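3-dehydroshikimate dehydratase (Pseudomonas putida, PDB 5HMQ) catalyses the divalent-metal-dependent dehydration of 3-dehydroshikimate to protocatechuate, a common intermediate of quinate and shikimate degradation. Local coordinates at residues C[4-9]-C[58-63]; C[179-184]-C[227-232]; C[190-195]-C[232-237]; C[238-243]-C[261-266]. All blocks are in the same frame, centred on the assembly; numbering follows the deposited sequence.

Overall arrangement
The four contacts illustrate how a TIM barrel changes its chemistry from inside to outside. Contact 1 lies in the barrel interior and mixes polar with small groups, ending at a glutamine beside the metal site. Contacts 3 and 4 are also buried and use the neighbouring strands 189-194 and 238-240, which each send one ligand, Q193 and E241, to the same magnesium ion; their packing, however, is built on F191, Y234, V192 and one proline in contact 3 and is purely leucine-based at the heart of contact 4. Contact 2, partly exposed, joins peripheral helical turns and shares T232 with contact 3. No hydrogen bond joins the paired segments in any of the four.

Contact 1: residues C[4-9]-C[58-63]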
# COMPACT_ATOMS: atom_id res chain seq x y z
N GLN C 4 -6.24 -2.83 -30.07
CA GLN C 4 -5.33 -1.86 -29.47
C GLN C 4 -5.64 -1.74 -27.98
O GLN C 4 -6.67 -1.18 -27.60
CB GLN C 4 -5.47 -0.51 -30.17
CG GLN C 4 -4.22 0.33 -30.17
CD GLN C 4 -4.43 1.68 -30.84
OE1 GLN C 4 -5.56 2.18 -30.91
NE2 GLN C 4 -3.35 2.26 -31.35
N ARG C 5 -4.76 -2.27 -27.14
CA ARG C 5 -4.97 -2.27 -25.70
C ARG C 5 -4.38 -1.00 -25.11
O ARG C 5 -3.19 -0.72 -25.27
CB ARG C 5 -4.34 -3.51 -25.07
CG ARG C 5 -4.92 -4.81 -25.61
CD ARG C 5 -4.32 -6.02 -24.92
NE ARG C 5 -4.72 -7.26 -25.58
CZ ARG C 5 -3.89 -8.04 -26.25
NH1 ARG C 5 -2.60 -7.71 -26.34
NH2 ARG C 5 -4.32 -9.15 -26.82
N SER C 6 -5.21 -0.23 -24.41
CA SER C 6 -4.77 1.02 -23.82
C SER C 6 -5.19 1.06 -22.35
O SER C 6 -5.94 0.20 -21.87
CB SER C 6 -5.34 2.24 -24.58
OG SER C 6 -6.74 2.14 -24.74
N ILE C 7 -4.68 2.05 -21.63
CA ILE C 7 -5.06 2.29 -20.24
C ILE C 7 -4.96 3.78 -19.96
O ILE C 7 -4.04 4.45 -20.43
CB ILE C 7 -4.17 1.46 -19.28
CG1 ILE C 7 -4.52 1.78 -17.81
CG2 ILE C 7 -2.70 1.69 -19.56
CD1 ILE C 7 -3.81 0.87 -16.82
N ALA C 8 -5.94 4.30 -19.23
CA ALA C 8 -5.91 5.72 -18.87
C ALA C 8 -4.85 5.98 -17.81
O ALA C 8 -4.65 5.18 -16.89
CB ALA C 8 -7.29 6.17 -18.37
N THR C 9 -4.16 7.12 -17.94
CA THR C 9 -3.11 7.46 -16.99
C THR C 9 -3.65 7.66 -15.58
O THR C 9 -2.92 7.49 -14.60
CB THR C 9 -2.36 8.72 -17.44
OG1 THR C 9 -3.30 9.76 -17.70
CG2 THR C 9 -1.54 8.44 -18.68
N ALA C 58 0.79 4.48 -28.68
CA ALA C 58 -0.01 5.55 -29.26
C ALA C 58 -0.85 6.23 -28.19
O ALA C 58 -1.17 5.64 -27.15
CB ALA C 58 -0.91 5.00 -30.36
N ILE C 59 -1.19 7.49 -28.43
CA ILE C 59 -2.14 8.21 -27.59
C ILE C 59 -3.51 8.01 -28.22
O ILE C 59 -3.85 8.65 -29.22
CB ILE C 59 -1.77 9.69 -27.45
CG1 ILE C 59 -0.40 9.83 -26.78
CG2 ILE C 59 -2.83 10.42 -26.63
CD1 ILE C 59 0.04 11.27 -26.60
N THR C 60 -4.30 7.11 -27.65
CA THR C 60 -5.56 6.69 -28.25
C THR C 60 -6.75 7.55 -27.84
O THR C 60 -7.81 7.43 -28.46
CB THR C 60 -5.85 5.23 -27.88
OG1 THR C 60 -5.99 5.11 -26.46
CG2 THR C 60 -4.72 4.33 -28.35
N LEU C 61 -6.60 8.41 -26.83
CA LEU C 61 -7.72 9.22 -26.36
C LEU C 61 -7.21 10.33 -25.46
O LEU C 61 -6.26 10.13 -24.70
CB LEU C 61 -8.74 8.36 -25.61
CG LEU C 61 -9.90 9.10 -24.92
CD1 LEU C 61 -10.84 9.72 -25.94
CD2 LEU C 61 -10.65 8.17 -23.98
N PHE C 62 -7.84 11.50 -25.56
CA PHE C 62 -7.65 12.60 -24.62
C PHE C 62 -8.95 12.80 -23.86
O PHE C 62 -10.03 12.81 -24.46
CB PHE C 62 -7.25 13.88 -25.35
CG PHE C 62 -7.17 15.09 -24.45
CD1 PHE C 62 -6.07 15.28 -23.63
CD2 PHE C 62 -8.20 16.02 -24.42
CE1 PHE C 62 -5.99 16.38 -22.80
CE2 PHE C 62 -8.12 17.12 -23.59
CZ PHE C 62 -7.02 17.30 -22.78
N GLN C 63 -8.85 12.94 -22.54
CA GLN C 63 -10.04 13.01 -21.69
C GLN C 63 -9.72 13.66 -20.34
O GLN C 63 -8.57 13.66 -19.91
CB GLN C 63 -10.62 11.60 -21.48
CG GLN C 63 -9.70 10.65 -20.73
CD GLN C 63 -10.33 10.08 -19.48
OE1 GLN C 63 -11.03 10.79 -18.75
NE2 GLN C 63 -10.11 8.80 -19.22
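Q4, S6 and A8 face A58, T60 and Q63 in a side-chain contact inside a TIM barrel, between the first and third strands. Strand 30-34 lies between strands 6-8 and 58-66 in the parallel sheet, so the two segments share no backbone bonds and meet through side chains, S6, A8 and T60 pointing across at the other segment. T60 is the central piece. Its chi1 of 62° tucks OG1 over the main chain, 3.5 Å from S6 CB, and turns CG2 to face Q4. That methyl lies over the flat of the Q4 carboxamide, 3.6 Å from Q4 CD and 3.4 Å from Q4 OE1; the extended Q4 chain arrives from the opposite direction, and Q4 NE2 ends 3.8 Å from A58 CB. S6 OG approaches T60 OG1 without bonding to it and has a weak hydrogen bond to S239 OG instead. Farther along the strands the contact reaches the second shell of the metal site. Q63 NE2 donates to E32 OE1 and to the magnesium ligand E241, which would help to position that carboxylate. Bent at chi2, the Q63 chain brings NE2 back to within 3.9 Å of A8 CB.

Contact 2: residues C[179-184]-C[227-232]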
# COMPACT_ATOMS: atom_id res chain seq x y z
N SER C 179 -27.20 -5.73 -23.62
CA SER C 179 -27.55 -6.53 -24.79
C SER C 179 -27.86 -5.66 -26.01
O SER C 179 -27.49 -6.02 -27.13
CB SER C 179 -28.75 -7.43 -24.47
OG SER C 179 -28.97 -8.37 -25.50
N ALA C 180 -28.51 -4.52 -25.80
CA ALA C 180 -28.88 -3.65 -26.92
C ALA C 180 -27.67 -3.01 -27.60
O ALA C 180 -27.86 -2.32 -28.61
CB ALA C 180 -29.84 -2.56 -26.45
N ILE C 181 -26.46 -3.19 -27.08
CA ILE C 181 -25.28 -2.66 -27.75
C ILE C 181 -25.11 -3.27 -29.14
O ILE C 181 -24.64 -2.59 -30.07
CB ILE C 181 -24.02 -2.87 -26.88
CG1 ILE C 181 -24.10 -2.02 -25.62
CG2 ILE C 181 -22.76 -2.52 -27.65
CD1 ILE C 181 -23.04 -2.36 -24.59
N ARG C 182 -25.50 -4.53 -29.32
CA ARG C 182 -25.33 -5.18 -30.62
C ARG C 182 -26.09 -4.48 -31.74
O ARG C 182 -25.74 -4.65 -32.91
CB ARG C 182 -25.70 -6.67 -30.57
CG ARG C 182 -27.03 -7.02 -29.97
CD ARG C 182 -27.20 -8.54 -29.98
NE ARG C 182 -26.14 -9.24 -29.26
CZ ARG C 182 -26.18 -9.59 -27.98
NH1 ARG C 182 -27.25 -9.32 -27.24
NH2 ARG C 182 -25.15 -10.22 -27.44
N ASP C 183 -27.11 -3.69 -31.42
CA ASP C 183 -27.84 -2.98 -32.47
C ASP C 183 -27.16 -1.67 -32.87
O ASP C 183 -27.65 -1.00 -33.78
CB ASP C 183 -29.27 -2.68 -32.02
CG ASP C 183 -30.05 -3.94 -31.68
OD1 ASP C 183 -29.74 -5.00 -32.26
OD2 ASP C 183 -30.98 -3.85 -30.85
N ILE C 184 -26.07 -1.30 -32.21
CA ILE C 184 -25.30 -0.11 -32.58
C ILE C 184 -24.31 -0.49 -33.67
O ILE C 184 -23.57 -1.48 -33.50
CB ILE C 184 -24.59 0.50 -31.36
CG1 ILE C 184 -25.60 0.83 -30.26
CG2 ILE C 184 -23.81 1.74 -31.76
CD1 ILE C 184 -24.97 1.39 -29.01
N ALA C 227 -18.99 -8.75 -24.75
CA ALA C 227 -19.55 -9.63 -25.77
C ALA C 227 -20.50 -8.90 -26.72
O ALA C 227 -20.32 -9.03 -27.94
CB ALA C 227 -20.23 -10.83 -25.11
N PRO C 228 -21.49 -8.13 -26.26
CA PRO C 228 -22.32 -7.39 -27.23
C PRO C 228 -21.54 -6.36 -28.03
O PRO C 228 -21.90 -6.08 -29.18
CB PRO C 228 -23.39 -6.73 -26.35
CG PRO C 228 -23.38 -7.49 -25.07
CD PRO C 228 -21.97 -7.92 -24.88
N ILE C 229 -20.48 -5.79 -27.45
CA ILE C 229 -19.66 -4.83 -28.17
C ILE C 229 -19.01 -5.48 -29.39
O ILE C 229 -19.07 -4.94 -30.50
CB ILE C 229 -18.60 -4.22 -27.23
CG1 ILE C 229 -19.27 -3.41 -26.12
CG2 ILE C 229 -17.63 -3.35 -28.02
CD1 ILE C 229 -18.31 -2.94 -25.05
N LEU C 230 -18.39 -6.64 -29.20
CA LEU C 230 -17.72 -7.31 -30.31
C LEU C 230 -18.69 -7.85 -31.34
O LEU C 230 -18.31 -8.02 -32.51
CB LEU C 230 -16.83 -8.44 -29.78
CG LEU C 230 -15.70 -8.02 -28.83
CD1 LEU C 230 -14.98 -9.24 -28.28
CD2 LEU C 230 -14.72 -7.10 -29.53
N ALA C 231 -19.94 -8.13 -30.95
CA ALA C 231 -20.93 -8.58 -31.92
C ALA C 231 -21.25 -7.52 -32.97
O ALA C 231 -21.70 -7.87 -34.06
CB ALA C 231 -22.22 -9.00 -31.20
N THR C 232 -21.02 -6.24 -32.66
CA THR C 232 -21.26 -5.17 -33.61
C THR C 232 -20.21 -5.11 -34.71
O THR C 232 -20.42 -4.39 -35.70
CB THR C 232 -21.30 -3.82 -32.90
OG1 THR C 232 -19.97 -3.43 -32.54
CG2 THR C 232 -22.14 -3.90 -31.64
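R182 lays one face of its guanidinium over P228, whose CB stands 4.1 Å above the plane and is displaced toward the rim. A231 CB lies near that plane on the NE side; S179 OG, from the same 3-10 segment as R182, lies in plane beside NH1, at an angle too poor for a hydrogen bond. A bend at chi3 (58°) folds the arginine back across the pyrrolidine ring, with R182 NH2 4.0 Å from P228 CG. Beneath this exposed layer the contact becomes apolar: I181 CB meets P228 CB at 3.9 Å, and the CG2 branch of I181 crosses the CG1 arm of I229. T232 divides its two branches. Its OG1 donates to I229 O at 2.7 Å, nearly along the C=O axis, and the same carbonyl accepts from T232 N; its CG2 points instead at the 3-10 segment, 3.2 Å from I181 O and 3.4 Å from I184 O. The contact joins that segment to the end of helix 222-231 in the barrel's outer layer. I181, I184 and T232 rest on I189 of strand 189-194, helix 147-157 flanks the 3-10 segment through Y147 and W151, and helix 252-276 adjoins A227 and L230.

Contact 3: residues C[190-195]-C[232-237]; sequences FFVQMA and TGYRGP. With MG (magnesium ion), chain K.
Y234 and P237 press closely on V192 and F191, whereas the loop between helix 222-231 and strand 238-240 opens outward at G233 and R235. On the tight side, V192 CG2 slides along the tyrosine, 3.5 Å from Y234 CE2, and the F191 and P237 side chains cross at about a right angle, with F191 CE1 3.6 Å from P237 CB. A trans chi1 (175°) stretches the Y234 side chain toward strand 189-194, where its OH comes 3.4 Å from F191 CA. The ring is fixed from its own loop as well: Y234 OH donates to P237 O at 2.7 Å, tilted only 15° from the carbonyl plane, and G236 N stands 3.4 Å above the ring centre. In TIM-barrel terms this is a helix-to-strand turn at the N-terminal end of the sheet, packed against the seventh strand. Along that strand, Q193 is directed into the barrel, and its OE1 binds magnesium at 2.0 Å, a site completed by E136, D167, E241 and two waters. The solvent side is held by the loop's own bonds. T232 OG1 accepts from Y234 N in an ST turn, and G233 takes a phi of 96°, where a side chain would jam against the preceding carbonyl O. R235 NH1 donates to Y234 O at 2.7 Å from above the carbonyl plane, and also to L230 O; R235 NH2 forms a salt bridge with E282.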
# COMPACT_ATOMS: atom_id res chain seq x y z
N PHE C 190 -16.71 4.42 -30.67
CA PHE C 190 -15.37 4.96 -30.82
C PHE C 190 -14.37 4.46 -29.78
O PHE C 190 -13.17 4.47 -30.05
CB PHE C 190 -15.39 6.49 -30.78
CG PHE C 190 -15.90 7.13 -32.04
CD1 PHE C 190 -16.33 6.36 -33.11
CD2 PHE C 190 -15.92 8.51 -32.17
CE1 PHE C 190 -16.80 6.95 -34.27
CE2 PHE C 190 -16.38 9.11 -33.33
CZ PHE C 190 -16.82 8.33 -34.38
N PHE C 191 -14.83 4.01 -28.62
CA PHE C 191 -13.91 3.69 -27.54
C PHE C 191 -14.63 2.87 -26.49
O PHE C 191 -15.83 3.07 -26.25
CB PHE C 191 -13.32 4.96 -26.92
CG PHE C 191 -11.93 4.79 -26.38
CD1 PHE C 191 -10.83 4.90 -27.21
CD2 PHE C 191 -11.73 4.51 -25.04
CE1 PHE C 191 -9.55 4.74 -26.72
CE2 PHE C 191 -10.45 4.35 -24.54
CZ PHE C 191 -9.36 4.46 -25.38
N VAL C 192 -13.90 1.96 -25.85
CA VAL C 192 -14.44 1.09 -24.81
C VAL C 192 -13.51 1.15 -23.61
O VAL C 192 -12.32 0.87 -23.73
CB VAL C 192 -14.61 -0.36 -25.29
CG1 VAL C 192 -15.02 -1.26 -24.13
CG2 VAL C 192 -15.62 -0.44 -26.42
N GLN C 193 -14.06 1.53 -22.46
CA GLN C 193 -13.33 1.55 -21.19
C GLN C 193 -13.86 0.43 -20.31
O GLN C 193 -15.05 0.39 -20.00
CB GLN C 193 -13.50 2.89 -20.48
CG GLN C 193 -12.96 4.09 -21.23
CD GLN C 193 -13.23 5.38 -20.49
OE1 GLN C 193 -14.27 5.53 -19.84
NE2 GLN C 193 -12.30 6.33 -20.57
N MSE C 194 -12.97 -0.48 -19.92
CA MSE C 194 -13.34 -1.53 -18.98
C MSE C 194 -12.97 -1.12 -17.56
O MSE C 194 -11.86 -0.65 -17.32
CB MSE C 194 -12.66 -2.85 -19.34
CG MSE C 194 -12.93 -3.33 -20.75
SE MSE C 194 -14.82 -3.55 -21.19
CE MSE C 194 -15.31 -4.90 -19.88
N ALA C 195 -13.91 -1.27 -16.64
CA ALA C 195 -13.66 -0.99 -15.23
C ALA C 195 -14.52 -1.92 -14.39
O ALA C 195 -15.75 -1.88 -14.51
CB ALA C 195 -13.95 0.47 -14.89
N THR C 232 -21.02 -6.24 -32.66
CA THR C 232 -21.26 -5.17 -33.61
C THR C 232 -20.21 -5.11 -34.71
O THR C 232 -20.42 -4.39 -35.70
CB THR C 232 -21.30 -3.82 -32.90
OG1 THR C 232 -19.97 -3.43 -32.54
CG2 THR C 232 -22.14 -3.90 -31.64
N GLY C 233 -19.10 -5.83 -34.57
CA GLY C 233 -17.98 -5.70 -35.47
C GLY C 233 -16.89 -4.76 -34.98
O GLY C 233 -15.83 -4.70 -35.60
N TYR C 234 -17.14 -4.03 -33.89
CA TYR C 234 -16.16 -3.12 -33.33
C TYR C 234 -14.85 -3.84 -33.03
O TYR C 234 -14.82 -4.86 -32.34
CB TYR C 234 -16.72 -2.47 -32.06
CG TYR C 234 -15.74 -1.58 -31.32
CD1 TYR C 234 -15.54 -0.26 -31.70
CD2 TYR C 234 -15.05 -2.04 -30.20
CE1 TYR C 234 -14.66 0.56 -31.02
CE2 TYR C 234 -14.16 -1.23 -29.52
CZ TYR C 234 -13.97 0.07 -29.93
OH TYR C 234 -13.10 0.88 -29.24
N ARG C 235 -13.75 -3.29 -33.57
CA ARG C 235 -12.41 -3.80 -33.29
C ARG C 235 -11.47 -2.68 -32.86
O ARG C 235 -10.25 -2.81 -33.00
CB ARG C 235 -11.85 -4.54 -34.51
CG ARG C 235 -12.70 -5.72 -34.96
CD ARG C 235 -12.71 -6.83 -33.92
NE ARG C 235 -13.49 -7.99 -34.34
CZ ARG C 235 -14.78 -8.15 -34.08
NH1 ARG C 235 -15.45 -7.23 -33.41
NH2 ARG C 235 -15.41 -9.24 -34.50
N GLY C 236 -12.02 -1.58 -32.35
CA GLY C 236 -11.23 -0.45 -31.92
C GLY C 236 -10.53 -0.70 -30.60
O GLY C 236 -10.40 -1.83 -30.14
N PRO C 237 -10.08 0.38 -29.96
CA PRO C 237 -9.29 0.22 -28.73
C PRO C 237 -10.10 -0.40 -27.60
O PRO C 237 -11.30 -0.14 -27.45
CB PRO C 237 -8.87 1.66 -28.39
CG PRO C 237 -9.02 2.42 -29.67
CD PRO C 237 -10.17 1.78 -30.38
MG MG K . -15.20 6.42 -18.26
O HOH W 1 -14.29 8.13 -18.84
O HOH W 2 -15.88 7.43 -16.70

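Contact 4: residues C[238-243]-C[261-266]. With MG (magnesium ion), chain K.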
# COMPACT_ATOMS: atom_id res chain seq x y z
N LEU C 238 -9.43 -1.23 -26.81
CA LEU C 238 -9.97 -1.81 -25.58
C LEU C 238 -9.13 -1.31 -24.41
O LEU C 238 -7.94 -1.63 -24.32
CB LEU C 238 -9.95 -3.34 -25.63
CG LEU C 238 -10.48 -4.03 -24.37
CD1 LEU C 238 -11.98 -3.87 -24.22
CD2 LEU C 238 -10.06 -5.50 -24.35
N SER C 239 -9.75 -0.54 -23.52
CA SER C 239 -8.99 0.24 -22.55
C SER C 239 -9.45 -0.03 -21.13
O SER C 239 -10.41 -0.77 -20.88
CB SER C 239 -9.09 1.74 -22.85
OG SER C 239 -8.13 2.47 -22.10
N LEU C 240 -8.74 0.58 -20.19
CA LEU C 240 -8.97 0.44 -18.75
C LEU C 240 -9.02 1.83 -18.14
O LEU C 240 -8.16 2.66 -18.42
CB LEU C 240 -7.86 -0.38 -18.09
CG LEU C 240 -7.68 -1.81 -18.57
CD1 LEU C 240 -6.34 -2.34 -18.11
CD2 LEU C 240 -8.80 -2.68 -18.05
N GLU C 241 -10.01 2.07 -17.28
CA GLU C 241 -10.12 3.36 -16.59
C GLU C 241 -10.43 3.09 -15.12
O GLU C 241 -11.57 2.76 -14.76
CB GLU C 241 -11.18 4.26 -17.22
CG GLU C 241 -11.17 5.68 -16.64
CD GLU C 241 -12.36 6.50 -17.06
OE1 GLU C 241 -13.46 5.93 -17.24
OE2 GLU C 241 -12.21 7.74 -17.21
N ILE C 242 -9.41 3.24 -14.28
CA ILE C 242 -9.54 3.20 -12.83
C ILE C 242 -9.14 4.57 -12.30
O ILE C 242 -8.32 5.27 -12.91
CB ILE C 242 -8.63 2.10 -12.23
CG1 ILE C 242 -8.97 0.74 -12.84
CG2 ILE C 242 -8.71 2.06 -10.71
CD1 ILE C 242 -10.42 0.42 -12.81
N PHE C 243 -9.73 4.97 -11.18
CA PHE C 243 -9.42 6.26 -10.58
C PHE C 243 -8.64 6.01 -9.30
O PHE C 243 -9.22 5.75 -8.25
CB PHE C 243 -10.70 7.07 -10.33
CG PHE C 243 -11.46 7.40 -11.58
CD1 PHE C 243 -10.98 8.34 -12.47
CD2 PHE C 243 -12.66 6.77 -11.86
CE1 PHE C 243 -11.68 8.65 -13.63
CE2 PHE C 243 -13.37 7.07 -13.01
CZ PHE C 243 -12.87 8.01 -13.90
N ARG C 261 -2.55 -7.80 -17.81
CA ARG C 261 -2.98 -9.15 -17.47
C ARG C 261 -4.50 -9.25 -17.40
O ARG C 261 -5.09 -10.23 -17.87
CB ARG C 261 -2.34 -9.58 -16.14
CG ARG C 261 -2.80 -10.95 -15.64
CD ARG C 261 -2.08 -11.33 -14.35
NE ARG C 261 -0.70 -11.75 -14.60
CZ ARG C 261 0.19 -11.97 -13.64
NH1 ARG C 261 -0.14 -11.81 -12.36
NH2 ARG C 261 1.42 -12.35 -13.95
N SER C 262 -5.16 -8.24 -16.82
CA SER C 262 -6.61 -8.28 -16.71
C SER C 262 -7.28 -8.19 -18.07
O SER C 262 -8.35 -8.79 -18.28
CB SER C 262 -7.10 -7.15 -15.81
OG SER C 262 -7.11 -5.91 -16.49
N LEU C 263 -6.68 -7.47 -19.02
CA LEU C 263 -7.24 -7.41 -20.37
C LEU C 263 -7.08 -8.74 -21.09
O LEU C 263 -7.97 -9.16 -21.83
CB LEU C 263 -6.59 -6.28 -21.16
CG LEU C 263 -7.09 -4.87 -20.84
CD1 LEU C 263 -6.39 -3.82 -21.69
CD2 LEU C 263 -8.60 -4.79 -21.02
N LEU C 264 -5.93 -9.40 -20.91
CA LEU C 264 -5.74 -10.73 -21.48
C LEU C 264 -6.78 -11.71 -20.93
O LEU C 264 -7.38 -12.48 -21.68
CB LEU C 264 -4.32 -11.23 -21.20
CG LEU C 264 -3.19 -10.39 -21.79
CD1 LEU C 264 -1.84 -11.01 -21.48
CD2 LEU C 264 -3.37 -10.17 -23.29
N TYR C 265 -6.99 -11.68 -19.61
CA TYR C 265 -7.98 -12.55 -18.99
C TYR C 265 -9.39 -12.19 -19.46
O TYR C 265 -10.21 -13.08 -19.71
CB TYR C 265 -7.87 -12.45 -17.47
CG TYR C 265 -8.82 -13.34 -16.70
CD1 TYR C 265 -8.70 -14.72 -16.74
CD2 TYR C 265 -9.81 -12.79 -15.90
CE1 TYR C 265 -9.57 -15.53 -16.02
CE2 TYR C 265 -10.68 -13.59 -15.18
CZ TYR C 265 -10.55 -14.96 -15.25
OH TYR C 265 -11.42 -15.76 -14.53
N LEU C 266 -9.68 -10.89 -19.59
CA LEU C 266 -10.98 -10.47 -20.09
C LEU C 266 -11.24 -10.97 -21.50
O LEU C 266 -12.35 -11.41 -21.82
CB LEU C 266 -11.08 -8.94 -20.05
CG LEU C 266 -12.27 -8.33 -20.79
CD1 LEU C 266 -13.59 -8.80 -20.21
CD2 LEU C 266 -12.19 -6.82 -20.79
MG MG K . -15.20 6.42 -18.26
O HOH W 1 -14.29 8.13 -18.84
O HOH W 2 -15.88 7.43 -16.70
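The last strand of the TIM barrel, 238-240, turns L238 and L240 outward onto L263 of the final barrel helix, 252-276. The axes of strand 238-240 and of helix segment 261-266 approach to 9.7 Å at an angle of 134°, so the helix runs back obliquely across the strand. L263 fills the interval between the strand leucines: L263 CD2 is 3.6 Å from L240 CD2 and 3.7 Å from L238 CD2. L240 and L263 reach toward each other tip to tip, while L238 and L263 slide past in opposite senses. S262 OG touches L240 CD2 at 4.0 Å, and its hydroxyl is hydrogen-bonded to G259 O. Alternation along the strand puts S239 on the inner side, bonded to E32, and just beyond it E241 OE1 binds magnesium at 2.1 Å. The other oxygen, E241 OE2, receives a hydrogen bond from a metal-bound water at 2.7 Å. Laterally, L238 packs on V192 and M194 of strand 189-194 and on L226 of helix 222-231, and L266 packs on M194 and, on helix 222-231, on M222 and L226. Helix 455-465 of the C-terminal part covers the outer flank at S262 and Y265.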